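Local coordinates for putative hydrolase (Chromobacterium violaceum, PDB 3MCW), which probably acts as a hydrolase of the isochorismatase family, its natural substrate not established, at residues Cys148-Lys153 / Asp164-Met169. Numbering follows the deposited sequence. Where two conformers were deposited one is given.
With EDO (1,2-ethanediol), chain J.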
loop_
_atom_site.group_PDB
_atom_site.type_symbol
_atom_site.label_atom_id
_atom_site.label_comp_id
_atom_site.label_asym_id
_atom_site.label_seq_id
_atom_site.Cartn_x
_atom_site.Cartn_y
_atom_site.Cartn_z
ATOM N N CYS A 148 -2.973 -1.638 16.491
ATOM C CA CYS A 148 -3.204 -2.358 15.260
ATOM C C CYS A 148 -2.953 -3.839 15.483
ATOM O O CYS A 148 -2.151 -4.224 16.351
ATOM C CB CYS A 148 -2.254 -1.891 14.145
ATOM S SG CYS A 148 -2.471 -0.164 13.670
ATOM N N PHE A 149 -3.582 -4.683 14.690
ATOM C CA PHE A 149 -3.240 -6.095 14.689
ATOM C C PHE A 149 -3.463 -6.665 13.294
ATOM O O PHE A 149 -4.159 -6.058 12.458
ATOM C CB PHE A 149 -4.012 -6.889 15.775
ATOM C CG PHE A 149 -5.475 -7.094 15.573
ATOM C CD1 PHE A 149 -6.383 -6.183 16.064
ATOM C CD2 PHE A 149 -5.942 -8.252 15.008
ATOM C CE1 PHE A 149 -7.727 -6.424 15.995
ATOM C CE2 PHE A 149 -7.286 -8.514 14.923
ATOM C CZ PHE A 149 -8.174 -7.605 15.428
ATOM N N THR A 150 -2.885 -7.841 13.068
ATOM C CA THR A 150 -3.031 -8.560 11.833
ATOM C C THR A 150 -3.029 -10.063 12.128
ATOM O O THR A 150 -3.158 -10.455 13.292
ATOM C CB THR A 150 -1.986 -8.108 10.793
ATOM O OG1 THR A 150 -2.375 -8.608 9.514
ATOM C CG2 THR A 150 -0.562 -8.520 11.195
ATOM N N PHE A 151 -2.916 -10.853 11.064
ATOM C CA PHE A 151 -3.129 -12.288 11.103
ATOM C C PHE A 151 -1.930 -13.007 10.521
ATOM O O PHE A 151 -1.188 -12.498 9.675
ATOM C CB PHE A 151 -4.389 -12.673 10.335
ATOM C CG PHE A 151 -5.603 -11.964 10.825
ATOM C CD1 PHE A 151 -6.285 -12.405 11.962
ATOM C CD2 PHE A 151 -6.043 -10.802 10.223
ATOM C CE1 PHE A 151 -7.347 -11.731 12.458
ATOM C CE2 PHE A 151 -7.158 -10.136 10.719
ATOM C CZ PHE A 151 -7.802 -10.618 11.841
ATOM N N ASP A 152 -1.755 -14.265 10.928
ATOM C CA ASP A 152 -0.754 -15.146 10.320
ATOM C C ASP A 152 -0.983 -15.193 8.804
ATOM O O ASP A 152 -2.111 -15.125 8.317
ATOM C CB ASP A 152 -0.902 -16.592 10.837
ATOM C CG ASP A 152 -0.537 -16.799 12.299
ATOM O OD1 ASP A 152 -0.282 -15.829 13.040
ATOM O OD2 ASP A 152 -0.510 -17.981 12.699
ATOM N N LYS A 153 0.097 -15.349 8.057
ATOM C CA LYS A 153 -0.041 -15.539 6.612
ATOM C C LYS A 153 1.181 -16.263 6.084
ATOM O O LYS A 153 2.309 -16.032 6.496
ATOM C CB LYS A 153 -0.269 -14.221 5.837
ATOM C CG LYS A 153 -0.717 -14.439 4.365
ATOM C CD LYS A 153 -0.971 -13.183 3.582
ATOM C CE LYS A 153 -2.313 -12.573 3.904
ATOM N NZ LYS A 153 -3.464 -13.524 3.729
ATOM N N ASP A 164 2.729 -11.669 14.243
ATOM C CA ASP A 164 3.802 -10.786 14.718
ATOM C C ASP A 164 4.800 -10.444 13.615
ATOM O O ASP A 164 5.220 -9.308 13.438
ATOM C CB ASP A 164 4.561 -11.422 15.893
ATOM C CG ASP A 164 3.702 -11.551 17.125
ATOM O OD1 ASP A 164 3.551 -12.701 17.569
ATOM O OD2 ASP A 164 3.183 -10.532 17.632
ATOM N N GLU A 165 5.207 -11.476 12.865
ATOM C CA GLU A 165 6.171 -11.285 11.791
ATOM C C GLU A 165 5.574 -10.457 10.662
ATOM O O GLU A 165 6.252 -9.610 10.087
ATOM C CB GLU A 165 6.652 -12.642 11.279
ATOM C CG GLU A 165 7.534 -13.389 12.264
ATOM C CD GLU A 165 7.885 -14.778 11.775
ATOM O OE1 GLU A 165 7.013 -15.588 11.461
ATOM O OE2 GLU A 165 9.096 -15.036 11.707
ATOM N N VAL A 166 4.326 -10.723 10.311
ATOM C CA VAL A 166 3.629 -9.960 9.269
ATOM C C VAL A 166 3.554 -8.490 9.670
ATOM O O VAL A 166 3.847 -7.599 8.880
ATOM C CB VAL A 166 2.230 -10.567 8.996
ATOM C CG1 VAL A 166 1.415 -9.690 8.058
ATOM C CG2 VAL A 166 2.346 -12.004 8.482
ATOM N N HIS A 167 3.142 -8.255 10.902
ATOM C CA HIS A 167 3.040 -6.915 11.474
ATOM C C HIS A 167 4.396 -6.216 11.405
ATOM O O HIS A 167 4.491 -5.070 10.984
ATOM C CB HIS A 167 2.542 -7.066 12.930
ATOM C CG HIS A 167 2.243 -5.810 13.669
ATOM N ND1 HIS A 167 0.992 -5.230 13.718
ATOM C CD2 HIS A 167 3.036 -5.110 14.507
ATOM C CE1 HIS A 167 1.082 -4.177 14.534
ATOM N NE2 HIS A 167 2.305 -4.077 15.020
ATOM N N ALA A 168 5.450 -6.893 11.844
ATOM C CA ALA A 168 6.779 -6.292 11.885
ATOM C C ALA A 168 7.286 -5.904 10.485
ATOM O O ALA A 168 7.987 -4.898 10.338
ATOM C CB ALA A 168 7.749 -7.247 12.546
HETATM N N MSE A 169 6.945 -6.715 9.489
HETATM C CA MSE A 169 7.371 -6.417 8.127
HETATM C C MSE A 169 6.604 -5.207 7.592
HETATM O O MSE A 169 7.188 -4.304 6.967
HETATM C CB MSE A 169 7.284 -7.675 7.236
HETATM C CG MSE A 169 8.357 -8.708 7.590
HETATM SE SE MSE A 169 8.395 -10.343 6.531
HETATM C CE MSE A 169 9.213 -9.571 5.030
HETATM C C1 EDO J . 3.945 -19.117 13.155
HETATM O O1 EDO J . 4.854 -19.092 12.042
HETATM C C2 EDO J . 2.457 -18.882 12.867
HETATM O O2 EDO J . 1.919 -19.298 11.596
#
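The methyl of Thr150, CG2, settles on the first turn of helix 163-174, between Val166 and His167, and lies 3.7 Å from the backbone N of His167. Val166 CG1 is 3.9 Å from the same Thr150 CG2. Thr150 holds OG1 anti to its own backbone N (chi1 -166°), which divides the two branches: CG2 meets the helix, while the hydroxyl hydrogen-bonds Ser124 OG at the start of helix 123-136. Val166 faces the extended chain and lays both methyls against the same side of it. CG1 takes the Thr150 side; CG2 packs on the backbone, 3.8 Å from the carbonyl O of Phe151.

His167 leaves the helix with its ring swung back toward the end of strand 140-149, part of the six-stranded parallel sheet. With CG anti to the backbone N (chi1 -174°), the imidazole reaches past Thr150, whose methyl sits at the ring edge near its plane, and CE1 comes 3.7 Å from Cys148 O. Both ring nitrogens are engaged, ND1 with Thr123 OG1 and NE2 with Glu145 OE1; His34 meets the ring edge-to-face and also hydrogen-bonds Cys148 O through ND1. At the outer end, Asp152 turns away from the helix, yet its OD1 accepts from the backbone N of Ala163, while OD2 takes a weak 3.0 Å hydrogen bond from O2 of an ethanediol, probably picked up from the crystallisation liquor. The helix also faces the second subunit: Val166 packs on Met169 of that subunit, and Glu165 OE2 makes a salt bridge to its Arg161.

Strand end and helix therefore meet by van der Waals contact alone, methyls and imidazole against methyl and backbone. The polar groups of Thr150 and His167 are satisfied by neighbouring parts of the fold, and the imidazole's rotation is probably set by Thr123 and Glu145.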